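PDB 4QRK: hypothetical protein from Clostridium sporogenes ATCC 15579, which is of unknown function but, as a right-handed beta-helix protein of the DUF2154 family, may act in cell adhesion. Local coordinates for residues A[16-21]-A[42-47]; A[24-29]-A[102-107]; A[36-41]-A[95-100]; A[122-127]-A[143-148]. All blocks are in the same frame, centred on the assembly; numbering follows the deposited sequence. Where two conformers were deposited one is given.

Contact 1: residues A[16-21]-A[42-47]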
loop_
_atom_site.group_PDB
_atom_site.type_symbol
_atom_site.label_atom_id
_atom_site.label_comp_id
_atom_site.label_asym_id
_atom_site.label_seq_id
_atom_site.Cartn_x
_atom_site.Cartn_y
_atom_site.Cartn_z
ATOM N N ILE A 16 18.825 -0.313 4.754
ATOM C CA ILE A 16 18.895 -1.307 3.699
ATOM C C ILE A 16 18.791 -2.670 4.353
ATOM O O ILE A 16 19.482 -2.950 5.327
ATOM C CB ILE A 16 20.226 -1.215 2.982
ATOM C CG1 ILE A 16 20.299 0.069 2.173
ATOM C CG2 ILE A 16 20.432 -2.425 2.071
ATOM C CD1 ILE A 16 21.685 0.427 1.756
ATOM N N VAL A 17 17.928 -3.510 3.810
ATOM C CA VAL A 17 17.695 -4.839 4.359
ATOM C C VAL A 17 18.064 -5.903 3.318
ATOM O O VAL A 17 17.568 -5.861 2.196
ATOM C CB VAL A 17 16.235 -4.991 4.782
ATOM C CG1 VAL A 17 15.974 -6.412 5.277
ATOM C CG2 VAL A 17 15.898 -3.942 5.841
ATOM N N GLU A 18 18.957 -6.835 3.677
ATOM C CA GLU A 18 19.307 -7.960 2.776
ATOM C C GLU A 18 18.410 -9.156 3.081
ATOM O O GLU A 18 17.962 -9.319 4.208
ATOM C CB GLU A 18 20.756 -8.413 2.978
ATOM C CG GLU A 18 21.764 -7.298 3.052
ATOM C CD GLU A 18 22.796 -7.392 1.966
ATOM O OE1 GLU A 18 22.459 -7.870 0.862
ATOM O OE2 GLU A 18 23.946 -6.990 2.219
ATOM N N PRO A 19 18.144 -10.012 2.091
ATOM C CA PRO A 19 17.140 -11.050 2.413
ATOM C C PRO A 19 17.570 -12.048 3.496
ATOM O O PRO A 19 16.720 -12.483 4.276
ATOM C CB PRO A 19 16.904 -11.762 1.080
ATOM C CG PRO A 19 18.043 -11.335 0.172
ATOM C CD PRO A 19 18.529 -10.002 0.668
ATOM N N ASN A 20 18.863 -12.374 3.554
ATOM C CA ASN A 20 19.377 -13.314 4.551
ATOM C C ASN A 20 18.552 -14.618 4.626
ATOM O O ASN A 20 18.118 -15.034 5.696
ATOM C CB ASN A 20 19.442 -12.629 5.920
ATOM C CG ASN A 20 20.233 -13.445 6.960
ATOM O OD1 ASN A 20 21.207 -14.147 6.633
ATOM N ND2 ASN A 20 19.804 -13.357 8.219
ATOM N N GLY A 21 18.295 -15.246 3.483
ATOM C CA GLY A 21 17.574 -16.509 3.486
ATOM C C GLY A 21 16.078 -16.442 3.255
ATOM O O GLY A 21 15.444 -17.468 3.094
ATOM N N GLU A 42 14.663 -2.067 -6.354
ATOM C CA GLU A 42 15.701 -2.344 -5.360
ATOM C C GLU A 42 16.259 -3.737 -5.600
ATOM O O GLU A 42 15.491 -4.673 -5.829
ATOM C CB GLU A 42 15.128 -2.268 -3.948
ATOM C CG GLU A 42 16.111 -2.683 -2.851
ATOM C CD GLU A 42 17.494 -1.986 -2.982
ATOM O OE1 GLU A 42 17.542 -0.806 -3.386
ATOM O OE2 GLU A 42 18.538 -2.619 -2.693
ATOM N N GLU A 43 17.581 -3.889 -5.488
ATOM C CA GLU A 43 18.227 -5.204 -5.646
ATOM C C GLU A 43 18.179 -6.101 -4.409
ATOM O O GLU A 43 17.994 -7.331 -4.500
ATOM C CB GLU A 43 19.689 -5.015 -6.063
ATOM C CG GLU A 43 19.856 -4.554 -7.502
ATOM C CD GLU A 43 19.839 -5.709 -8.505
ATOM O OE1 GLU A 43 18.735 -6.113 -8.955
ATOM O OE2 GLU A 43 20.940 -6.208 -8.845
ATOM N N LYS A 44 18.376 -5.495 -3.251
ATOM C CA LYS A 44 18.292 -6.219 -1.984
ATOM C C LYS A 44 16.797 -6.362 -1.634
ATOM O O LYS A 44 15.956 -6.226 -2.499
ATOM C CB LYS A 44 19.073 -5.482 -0.881
ATOM C CG LYS A 44 20.588 -5.184 -1.191
ATOM C CD LYS A 44 21.362 -6.436 -1.597
ATOM C CE LYS A 44 22.843 -6.114 -1.932
ATOM N NZ LYS A 44 23.454 -5.195 -0.906
ATOM N N LEU A 45 16.458 -6.654 -0.385
ATOM C CA LEU A 45 15.058 -6.872 -0.036
ATOM C C LEU A 45 14.258 -5.559 -0.056
ATOM O O LEU A 45 13.166 -5.476 -0.647
ATOM C CB LEU A 45 14.965 -7.538 1.332
ATOM C CG LEU A 45 13.636 -8.236 1.623
ATOM C CD1 LEU A 45 13.687 -9.643 1.112
ATOM C CD2 LEU A 45 13.313 -8.231 3.103
HETATM N N MSE A 46 14.832 -4.547 0.588
HETATM C CA MSE A 46 14.228 -3.241 0.747
HETATM C C MSE A 46 15.322 -2.212 0.991
HETATM O O MSE A 46 16.330 -2.522 1.642
HETATM C CB MSE A 46 13.292 -3.272 1.962
HETATM C CG MSE A 46 12.612 -1.966 2.295
HETATM SE SE MSE A 46 13.445 -0.950 3.762
HETATM C CE MSE A 46 12.451 0.660 3.598
ATOM N N LYS A 47 15.120 -0.994 0.478
ATOM C CA LYS A 47 15.956 0.138 0.788
ATOM C C LYS A 47 15.003 1.264 1.074
ATOM O O LYS A 47 13.996 1.455 0.377
ATOM C CB LYS A 47 16.868 0.492 -0.389
ATOM C CG LYS A 47 17.659 1.781 -0.161
ATOM C CD LYS A 47 18.515 2.203 -1.341
ATOM C CE LYS A 47 17.700 2.756 -2.509
ATOM N NZ LYS A 47 17.626 1.797 -3.689
#

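Contact 2: residues A[24-29]-A[102-107]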
loop_
_atom_site.group_PDB
_atom_site.type_symbol
_atom_site.label_atom_id
_atom_site.label_comp_id
_atom_site.label_asym_id
_atom_site.label_seq_id
_atom_site.Cartn_x
_atom_site.Cartn_y
_atom_site.Cartn_z
ATOM N N LYS A 24 10.212 -15.215 0.934
ATOM C CA LYS A 24 9.034 -14.393 0.805
ATOM C C LYS A 24 9.240 -13.165 1.727
ATOM O O LYS A 24 9.893 -13.272 2.763
ATOM C CB LYS A 24 7.775 -15.193 1.151
ATOM C CG LYS A 24 6.480 -14.331 1.178
ATOM C CD LYS A 24 5.282 -15.038 1.803
ATOM C CE LYS A 24 4.300 -15.536 0.750
ATOM N NZ LYS A 24 3.095 -16.171 1.364
ATOM N N THR A 25 8.748 -12.001 1.311
ATOM C CA THR A 25 8.753 -10.791 2.154
ATOM C C THR A 25 7.346 -10.553 2.712
ATOM O O THR A 25 6.363 -10.541 1.965
ATOM C CB THR A 25 9.121 -9.527 1.361
ATOM O OG1 THR A 25 10.458 -9.622 0.884
ATOM C CG2 THR A 25 9.027 -8.290 2.235
ATOM N N LYS A 26 7.262 -10.355 4.023
ATOM C CA LYS A 26 6.028 -9.892 4.665
ATOM C C LYS A 26 6.328 -8.536 5.309
ATOM O O LYS A 26 6.986 -8.460 6.331
ATOM C CB LYS A 26 5.541 -10.889 5.709
ATOM C CG LYS A 26 5.057 -12.211 5.139
ATOM C CD LYS A 26 4.271 -13.022 6.193
ATOM C CE LYS A 26 3.590 -14.254 5.586
ATOM N NZ LYS A 26 2.586 -14.860 6.515
ATOM N N LEU A 27 5.891 -7.479 4.645
ATOM C CA LEU A 27 6.196 -6.113 5.041
ATOM C C LEU A 27 5.028 -5.579 5.850
ATOM O O LEU A 27 3.855 -5.667 5.439
ATOM C CB LEU A 27 6.456 -5.243 3.812
ATOM C CG LEU A 27 6.733 -3.750 4.014
ATOM C CD1 LEU A 27 7.980 -3.574 4.784
ATOM C CD2 LEU A 27 6.832 -2.994 2.675
ATOM N N ASN A 28 5.342 -5.072 7.035
ATOM C CA ASN A 28 4.317 -4.555 7.912
ATOM C C ASN A 28 4.707 -3.151 8.308
ATOM O O ASN A 28 5.760 -2.938 8.906
ATOM C CB ASN A 28 4.108 -5.498 9.108
ATOM C CG ASN A 28 3.044 -4.975 10.087
ATOM O OD1 ASN A 28 2.026 -4.444 9.676
ATOM N ND2 ASN A 28 3.291 -5.126 11.379
ATOM N N LEU A 29 3.888 -2.178 7.907
ATOM C CA LEU A 29 4.209 -0.756 8.101
ATOM C C LEU A 29 3.181 -0.069 9.027
ATOM O O LEU A 29 1.968 -0.179 8.836
ATOM C CB LEU A 29 4.271 -0.026 6.757
ATOM C CG LEU A 29 5.298 -0.509 5.732
ATOM C CD1 LEU A 29 5.206 0.200 4.387
ATOM C CD2 LEU A 29 6.722 -0.345 6.218
ATOM N N PRO A 102 8.349 -13.029 -3.767
ATOM C CA PRO A 102 6.925 -12.975 -3.408
ATOM C C PRO A 102 6.706 -12.079 -2.197
ATOM O O PRO A 102 7.408 -12.266 -1.209
ATOM C CB PRO A 102 6.608 -14.437 -3.044
ATOM C CG PRO A 102 7.567 -15.230 -3.854
ATOM C CD PRO A 102 8.829 -14.427 -3.868
ATOM N N THR A 103 5.748 -11.149 -2.275
ATOM C CA THR A 103 5.605 -10.088 -1.280
ATOM C C THR A 103 4.165 -9.878 -0.818
ATOM O O THR A 103 3.246 -9.831 -1.624
ATOM C CB THR A 103 6.114 -8.745 -1.869
ATOM O OG1 THR A 103 7.507 -8.858 -2.167
ATOM C CG2 THR A 103 5.939 -7.601 -0.888
ATOM N N GLU A 104 3.996 -9.775 0.494
ATOM C CA GLU A 104 2.737 -9.375 1.117
ATOM C C GLU A 104 3.016 -8.093 1.840
ATOM O O GLU A 104 4.105 -7.933 2.406
ATOM C CB GLU A 104 2.296 -10.428 2.119
ATOM C CG GLU A 104 1.903 -11.729 1.473
ATOM C CD GLU A 104 1.534 -12.788 2.521
ATOM O OE1 GLU A 104 1.390 -12.420 3.717
ATOM O OE2 GLU A 104 1.393 -13.976 2.139
ATOM N N ILE A 105 2.067 -7.165 1.784
ATOM C CA ILE A 105 2.255 -5.835 2.379
ATOM C C ILE A 105 1.048 -5.516 3.224
ATOM O O ILE A 105 -0.070 -5.639 2.763
ATOM C CB ILE A 105 2.458 -4.715 1.312
ATOM C CG1 ILE A 105 3.682 -5.005 0.460
ATOM C CG2 ILE A 105 2.680 -3.359 1.980
ATOM C CD1 ILE A 105 3.806 -4.101 -0.756
ATOM N N LYS A 106 1.288 -5.125 4.465
ATOM C CA LYS A 106 0.256 -4.658 5.331
ATOM C C LYS A 106 0.628 -3.269 5.816
ATOM O O LYS A 106 1.753 -3.030 6.266
ATOM C CB LYS A 106 0.068 -5.613 6.509
ATOM C CG LYS A 106 -0.995 -5.121 7.459
ATOM C CD LYS A 106 -1.112 -5.942 8.741
ATOM C CE LYS A 106 -2.406 -5.544 9.483
ATOM N NZ LYS A 106 -2.588 -4.054 9.582
ATOM N N LEU A 107 -0.313 -2.348 5.665
ATOM C CA LEU A 107 -0.120 -0.947 6.028
ATOM C C LEU A 107 -1.226 -0.422 6.936
ATOM O O LEU A 107 -2.398 -0.496 6.596
ATOM C CB LEU A 107 -0.113 -0.092 4.771
ATOM C CG LEU A 107 0.689 -0.666 3.615
ATOM C CD1 LEU A 107 0.562 0.182 2.404
ATOM C CD2 LEU A 107 2.115 -0.692 4.020
#

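Contact 3: residues A[36-41]-A[95-100]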
loop_
_atom_site.group_PDB
_atom_site.type_symbol
_atom_site.label_atom_id
_atom_site.label_comp_id
_atom_site.label_asym_id
_atom_site.label_seq_id
_atom_site.Cartn_x
_atom_site.Cartn_y
_atom_site.Cartn_z
ATOM N N LEU A 36 4.096 8.598 2.797
ATOM C CA LEU A 36 4.718 7.302 2.595
ATOM C C LEU A 36 4.682 6.981 1.109
ATOM O O LEU A 36 3.604 6.926 0.528
ATOM C CB LEU A 36 3.921 6.236 3.356
ATOM C CG LEU A 36 4.214 4.772 3.066
ATOM C CD1 LEU A 36 5.651 4.433 3.292
ATOM C CD2 LEU A 36 3.324 3.894 3.962
ATOM N N ASN A 37 5.853 6.705 0.524
ATOM C CA ASN A 37 6.007 6.390 -0.891
ATOM C C ASN A 37 6.739 5.077 -1.078
ATOM O O ASN A 37 7.802 4.851 -0.506
ATOM C CB ASN A 37 6.796 7.472 -1.591
ATOM C CG ASN A 37 6.147 8.831 -1.509
ATOM O OD1 ASN A 37 4.933 9.019 -1.772
ATOM N ND2 ASN A 37 6.947 9.797 -1.127
ATOM N N ILE A 38 6.131 4.184 -1.828
ATOM C CA ILE A 38 6.703 2.864 -2.064
ATOM C C ILE A 38 6.766 2.587 -3.537
ATOM O O ILE A 38 5.808 2.873 -4.296
ATOM C CB ILE A 38 5.889 1.748 -1.410
ATOM C CG1 ILE A 38 5.731 2.008 0.103
ATOM C CG2 ILE A 38 6.552 0.403 -1.681
ATOM C CD1 ILE A 38 4.906 0.908 0.788
ATOM N N SER A 39 7.889 2.015 -3.943
ATOM C CA SER A 39 8.095 1.586 -5.327
ATOM C C SER A 39 8.871 0.301 -5.383
ATOM O O SER A 39 9.328 -0.218 -4.360
ATOM C CB SER A 39 8.883 2.637 -6.092
ATOM O OG SER A 39 10.246 2.648 -5.677
ATOM N N GLY A 40 9.069 -0.206 -6.600
ATOM C CA GLY A 40 10.087 -1.224 -6.818
ATOM C C GLY A 40 11.484 -0.589 -6.986
ATOM O O GLY A 40 11.816 0.432 -6.356
ATOM N N ASN A 41 12.286 -1.216 -7.838
ATOM C CA ASN A 41 13.653 -0.769 -8.181
ATOM C C ASN A 41 14.704 -0.947 -7.081
ATOM O O ASN A 41 15.523 -0.057 -6.859
ATOM C CB ASN A 41 13.628 0.704 -8.680
ATOM C CG ASN A 41 14.655 0.958 -9.810
ATOM O OD1 ASN A 41 15.026 0.041 -10.533
ATOM N ND2 ASN A 41 15.106 2.197 -9.944
ATOM N N ILE A 95 10.372 4.193 0.165
ATOM C CA ILE A 95 10.786 2.801 0.231
ATOM C C ILE A 95 10.898 2.164 -1.155
ATOM O O ILE A 95 9.973 2.298 -1.966
ATOM C CB ILE A 95 9.772 2.010 1.094
ATOM C CG1 ILE A 95 9.859 2.520 2.554
ATOM C CG2 ILE A 95 10.030 0.500 1.013
ATOM C CD1 ILE A 95 8.804 1.938 3.448
ATOM N N ASN A 96 12.031 1.510 -1.433
ATOM C CA ASN A 96 12.190 0.739 -2.669
ATOM C C ASN A 96 12.184 -0.744 -2.309
ATOM O O ASN A 96 12.915 -1.174 -1.390
ATOM C CB ASN A 96 13.506 1.010 -3.458
ATOM C CG ASN A 96 13.737 2.457 -3.854
ATOM O OD1 ASN A 96 14.901 2.909 -3.847
ATOM N ND2 ASN A 96 12.698 3.180 -4.231
ATOM N N LEU A 97 11.401 -1.531 -3.043
ATOM C CA LEU A 97 11.234 -2.950 -2.754
ATOM C C LEU A 97 11.749 -3.851 -3.887
ATOM O O LEU A 97 11.726 -3.487 -5.066
ATOM C CB LEU A 97 9.739 -3.282 -2.554
ATOM C CG LEU A 97 9.070 -2.712 -1.293
ATOM C CD1 LEU A 97 7.614 -3.179 -1.246
ATOM C CD2 LEU A 97 9.833 -3.134 -0.064
ATOM N N ASN A 98 12.163 -5.054 -3.502
ATOM C CA ASN A 98 12.652 -6.039 -4.440
ATOM C C ASN A 98 11.505 -6.435 -5.366
ATOM O O ASN A 98 10.359 -6.548 -4.908
ATOM C CB ASN A 98 13.132 -7.265 -3.685
ATOM C CG ASN A 98 13.780 -8.278 -4.600
ATOM O OD1 ASN A 98 13.121 -9.188 -5.136
ATOM N ND2 ASN A 98 15.074 -8.091 -4.832
ATOM N N GLU A 99 11.810 -6.625 -6.650
ATOM C CA GLU A 99 10.794 -6.916 -7.670
ATOM C C GLU A 99 10.523 -8.406 -7.943
ATOM O O GLU A 99 9.536 -8.741 -8.640
ATOM C CB GLU A 99 11.167 -6.220 -8.984
ATOM C CG GLU A 99 11.109 -4.733 -8.838
ATOM C CD GLU A 99 11.417 -3.977 -10.110
ATOM O OE1 GLU A 99 11.604 -4.589 -11.187
ATOM O OE2 GLU A 99 11.488 -2.738 -10.004
ATOM N N LYS A 100 11.376 -9.287 -7.421
ATOM C CA LYS A 100 11.267 -10.733 -7.717
ATOM C C LYS A 100 10.655 -11.544 -6.580
ATOM O O LYS A 100 9.900 -12.514 -6.801
ATOM C CB LYS A 100 12.657 -11.329 -8.070
ATOM C CG LYS A 100 13.241 -10.805 -9.376
ATOM C CD LYS A 100 14.440 -11.642 -9.848
ATOM C CE LYS A 100 14.943 -11.229 -11.239
ATOM N NZ LYS A 100 13.922 -11.430 -12.307
#

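Contact 4: residues A[122-127]-A[143-148]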
loop_
_atom_site.group_PDB
_atom_site.type_symbol
_atom_site.label_atom_id
_atom_site.label_comp_id
_atom_site.label_asym_id
_atom_site.label_seq_id
_atom_site.Cartn_x
_atom_site.Cartn_y
_atom_site.Cartn_z
ATOM N N ASN A 122 6.292 -8.615 -7.225
ATOM C CA ASN A 122 5.674 -9.934 -7.229
ATOM C C ASN A 122 4.681 -10.001 -6.082
ATOM O O ASN A 122 4.887 -10.675 -5.085
ATOM C CB ASN A 122 6.748 -10.997 -7.055
ATOM C CG ASN A 122 6.238 -12.423 -7.285
ATOM O OD1 ASN A 122 5.091 -12.647 -7.652
ATOM N ND2 ASN A 122 7.110 -13.390 -7.050
ATOM N N LEU A 123 3.599 -9.253 -6.228
ATOM C CA LEU A 123 2.677 -9.015 -5.142
ATOM C C LEU A 123 1.738 -10.199 -4.930
ATOM O O LEU A 123 1.173 -10.725 -5.888
ATOM C CB LEU A 123 1.888 -7.755 -5.455
ATOM C CG LEU A 123 0.951 -7.234 -4.387
ATOM C CD1 LEU A 123 1.746 -6.852 -3.147
ATOM C CD2 LEU A 123 0.119 -6.049 -4.957
ATOM N N LYS A 124 1.531 -10.589 -3.672
ATOM C CA LYS A 124 0.526 -11.620 -3.356
ATOM C C LYS A 124 -0.661 -11.007 -2.607
ATOM O O LYS A 124 -1.806 -11.359 -2.834
ATOM C CB LYS A 124 1.104 -12.734 -2.477
ATOM C CG LYS A 124 2.392 -13.360 -2.982
ATOM C CD LYS A 124 2.234 -14.093 -4.306
ATOM C CE LYS A 124 3.535 -14.019 -5.098
ATOM N NZ LYS A 124 3.671 -15.029 -6.185
ATOM N N GLU A 125 -0.386 -10.133 -1.662
ATOM C CA GLU A 125 -1.480 -9.601 -0.884
ATOM C C GLU A 125 -1.127 -8.226 -0.418
ATOM O O GLU A 125 0.038 -7.946 -0.131
ATOM C CB GLU A 125 -1.830 -10.529 0.297
ATOM C CG GLU A 125 -3.007 -10.011 1.112
ATOM C CD GLU A 125 -3.632 -11.085 2.005
ATOM O OE1 GLU A 125 -3.151 -12.239 1.955
ATOM O OE2 GLU A 125 -4.596 -10.760 2.749
ATOM N N LEU A 126 -2.139 -7.368 -0.378
ATOM C CA LEU A 126 -2.000 -6.009 0.117
ATOM C C LEU A 126 -3.190 -5.700 0.990
ATOM O O LEU A 126 -4.323 -5.934 0.582
ATOM C CB LEU A 126 -2.002 -5.026 -1.025
ATOM C CG LEU A 126 -1.945 -3.544 -0.646
ATOM C CD1 LEU A 126 -0.611 -3.179 0.000
ATOM C CD2 LEU A 126 -2.196 -2.672 -1.882
ATOM N N ASN A 127 -2.908 -5.255 2.208
ATOM C CA ASN A 127 -3.905 -4.770 3.136
ATOM C C ASN A 127 -3.532 -3.376 3.579
ATOM O O ASN A 127 -2.437 -3.161 4.119
ATOM C CB ASN A 127 -3.991 -5.681 4.371
ATOM C CG ASN A 127 -4.688 -6.976 4.060
ATOM O OD1 ASN A 127 -5.916 -7.026 3.997
ATOM N ND2 ASN A 127 -3.913 -8.013 3.786
ATOM N N TYR A 143 0.506 -9.725 -12.889
ATOM C CA TYR A 143 0.823 -10.627 -11.787
ATOM C C TYR A 143 0.678 -12.103 -12.241
ATOM O O TYR A 143 -0.185 -12.441 -13.049
ATOM C CB TYR A 143 -0.018 -10.273 -10.548
ATOM C CG TYR A 143 0.196 -8.817 -10.141
ATOM C CD1 TYR A 143 1.435 -8.369 -9.690
ATOM C CD2 TYR A 143 -0.817 -7.886 -10.285
ATOM C CE1 TYR A 143 1.630 -7.028 -9.355
ATOM C CE2 TYR A 143 -0.642 -6.574 -9.960
ATOM C CZ TYR A 143 0.583 -6.139 -9.501
ATOM O OH TYR A 143 0.715 -4.804 -9.200
ATOM N N LYS A 144 1.574 -12.953 -11.757
ATOM C CA LYS A 144 1.643 -14.342 -12.189
ATOM C C LYS A 144 0.989 -15.294 -11.204
ATOM O O LYS A 144 1.207 -16.490 -11.230
ATOM C CB LYS A 144 3.106 -14.724 -12.447
ATOM C CG LYS A 144 3.712 -14.017 -13.679
ATOM C CD LYS A 144 2.805 -14.132 -14.940
ATOM C CE LYS A 144 3.458 -13.546 -16.192
ATOM N NZ LYS A 144 3.796 -12.097 -16.042
ATOM N N ASN A 145 0.152 -14.753 -10.351
ATOM C CA ASN A 145 -0.614 -15.554 -9.431
ATOM C C ASN A 145 -1.797 -14.698 -9.046
ATOM O O ASN A 145 -1.869 -13.520 -9.429
ATOM C CB ASN A 145 0.238 -15.812 -8.222
ATOM C CG ASN A 145 1.044 -14.608 -7.870
ATOM O OD1 ASN A 145 2.246 -14.547 -8.143
ATOM N ND2 ASN A 145 0.379 -13.598 -7.308
ATOM N N ASN A 146 -2.732 -15.272 -8.310
ATOM C CA ASN A 146 -3.841 -14.503 -7.797
ATOM C C ASN A 146 -3.367 -13.506 -6.768
ATOM O O ASN A 146 -2.403 -13.762 -6.060
ATOM C CB ASN A 146 -4.856 -15.428 -7.179
ATOM C CG ASN A 146 -5.464 -16.345 -8.202
ATOM O OD1 ASN A 146 -5.775 -15.927 -9.327
ATOM N ND2 ASN A 146 -5.608 -17.605 -7.841
ATOM N N VAL A 147 -4.055 -12.377 -6.689
ATOM C CA VAL A 147 -3.675 -11.307 -5.762
ATOM C C VAL A 147 -4.924 -10.871 -5.017
ATOM O O VAL A 147 -6.005 -10.771 -5.599
ATOM C CB VAL A 147 -3.081 -10.104 -6.512
ATOM C CG1 VAL A 147 -2.573 -9.002 -5.521
ATOM C CG2 VAL A 147 -1.994 -10.521 -7.417
ATOM N N LYS A 148 -4.762 -10.600 -3.727
ATOM C CA LYS A 148 -5.833 -10.163 -2.855
ATOM C C LYS A 148 -5.484 -8.758 -2.385
ATOM O O LYS A 148 -4.405 -8.538 -1.871
ATOM C CB LYS A 148 -5.924 -11.138 -1.671
ATOM C CG LYS A 148 -7.172 -11.044 -0.865
ATOM C CD LYS A 148 -7.937 -12.370 -0.882
ATOM C CE LYS A 148 -9.383 -12.223 -0.358
ATOM N NZ LYS A 148 -10.314 -11.510 -1.313
HETATM O O HOH W 1 3.601 -11.732 -10.356
HETATM O O HOH W 2 -3.129 -13.855 -2.911
#

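Contact 1: residues A[16-21]-A[42-47]
Val17 and the pair Leu45 and Met46 face each other across a classic beta bulge, where the antiparallel pairing of strands 11-17 and 46-52 runs out. Val17 O takes two backbone donors, Leu45 N at 2.9 Å and, weakly, Met46 N, while Val17 N gives a nearly straight bond to Met46 O. Ile16 and Lys47 lie side by side on one face of the sheet; Val17 and the selenium-bearing Met46 share the other. There Val17 CG1 meets Leu45 CD2 at 3.9 Å, and the other methyl of Leu45 rests on the ring of Pro19.

The side chain of Lys44 can be followed outward. Lys44 CB sits 3.4 Å from Val17 O. Lys44 CG passes Ile16 CG2 at 4.3 Å, and the bend there (chi2 -53°) sends the rest of the chain alongside Glu18. Lys44 CD comes to 3.1 Å from Glu18 OE1, and CE stays beside the same oxygen. Lys44 NZ ends in a weak salt bridge with Glu18 OE1, 3.4 Å away.

Glu42 receives Lys44 N on OE2 and Lys47 NZ on OE1, the latter at 2.6 Å. Tyr63 and Leu72, from the facing sheet, pack on Val17 and continue its apolar side. The grip is therefore mainly backbone hydrogen bonding and apolar packing, with the Glu18–Lys44 pair adding a loose electrostatic tie at the exposed edge.

Contact 2: residues A[24-29]-A[102-107]
Lys24 and Pro102 open a parallel pairing between neighbouring strands of the right-handed beta-helix, running at 9° to each other in exact step. The aliphatic part of Lys24 passes over the Pro102 carbonyl, with CG 3.3 Å from Pro102 O. A bend at chi3 (-103°) then turns Lys24 NZ across to Glu104, where it forms a salt bridge of 2.9 Å to OE2, approaching from above the carboxylate plane.

Thr25 turns inward beside Thr103, and its backbone binds Pro102 O and Glu104 N. Lys26 points outward and runs alongside Glu104. Lys26 CE lies 3.4 Å from Glu104 OE1, while its NZ makes only a long ion pair with that oxygen. One carboxylate thus answers two lysines, which probably steadies its negative charge.

Leu27 bonds to Glu104 O and Lys106 N. Its side chain faces the interior with Ile105, Leu27 CD2 to Ile105 CG2 being 4.2 Å, and Leu97 of the opposite sheet packs against both. Asn28 returns to the outer face; with CG anti to the backbone N (chi1 179°), its amide lies beside the Lys106 chain, and Asn28 OD1 is 3.6 Å from Lys106 CD. A weak hydrogen bond from Asn28 ND2 reaches Glu73.

Inside, Leu29 and Leu107 lie side by side, though Leu107 was deposited in two conformers and the exact spacing is doubtful. Leu29 donates its backbone N to Lys106 O at 2.8 Å.

Contact 3: residues A[36-41]-A[95-100]
Ile38 and Ile95 stand side by side on the interior face of two parallel strands that cross at -41°. Ile38 CG1 rests against Ile95 CB, while its CG2 methyl projects the other way and meets Leu97 CD1 at 3.8 Å. Ile38 thus fills the hollow between Ile95 and Leu97. Further back, Leu36 CD1 touches Ile95 CD1 at 4.0 Å, the two side chains crossing at a slant.

The outer face is polar. Ser39 OG, held between the backbone N and carbonyl carbon (chi1 72°), accepts Asn96 ND2 at 2.9 Å and donates to Gly40 O. Asn96 CB nestles against that same Gly40 O, 3.4 Å away. Beyond it, the extended Glu99 chain reaches past the CA of Gly40. Glu99 OE2 then takes Asn41 N at 2.8 Å, on its anti side. Backbone bonds from Ile95 N to Asn37 O, Ser39 N to Ile95 O and Leu97 N to Ser39 O tie the strands together.

Strand 113-117 flanks 35-42, with Phe114 packing on Leu36 and Ile38, while strand 46-52 lies beside 91-98. Leu27 and Leu29 of strand 24-32 close the interior of the beta-helix from the facing sheet.

Contact 4: residues A[122-127]-A[143-148]
Lys124 and Asn145 meet at about a right angle. Bends at chi2 (-64°) and chi3 bring Lys124 NZ to the loop before strand 147-153, where its 2.5 Å spacing from Asn145 OD1 is too short to be trusted in detail. NZ also donates to Asn122 OD1 from above that amide's carbonyl plane. Asn145 has its CG between the backbone N and carbonyl carbon (chi1 38°), which aims the amide at strand 123-130. Asn145 ND2 donates weakly to Leu123 O, 3.3 Å away, and also to the carbonyl of Asn146, an acceptor in the Asn145 amide plane.

Here the chain enters the next parallel strand of the right-handed beta-helix: Lys148 N donates to Lys124 O at 3.2 Å, and Leu126 N to Lys148 O at 3.0 Å. Glu125 and Lys148 start out side by side on the outer face, Glu125 CG against Lys148 CB, before the bent lysine turns away. Glu125 OE2 accepts Asn127 ND2 from above the carboxylate plane.

Inside, Leu123 and Val147 cross at about a right angle, Leu123 CD2 4.0 Å from Val147 CG1, while Leu123 CB approaches the Tyr143 ring obliquely near CE1. The Tyr143 hydroxyl is hydrogen-bonded to the Leu118 carbonyl, fixing the far end of the ring. Asn122 sends its ND2 to Lys100 O. One water links Asn122 OD1 to Lys144 N; another donates to Lys124 O and Asn146 O.

Contacts 1 and 3 belong to one sheet of the beta-helix, contacts 2 and 4 to the other. All are partly buried: half of the touching residues are buried in contacts 2 and 3, but two of eight in contact 1, the antiparallel one, its centre about 19 Å from the centre of the chain. Contact 3 is nested in the chain loop closed by contact 2, and the two press together across the interior, Leu29 CD1 3.7 Å from Ile38 CD1. Strand 46-52 joins contact 1 to contact 3 through Lys47 O and Asn96 N. Polar sides differ: salt bridges in contacts 1 and 2, amides, serine and carboxylate in contact 3, lysine, asparagines and waters in contact 4.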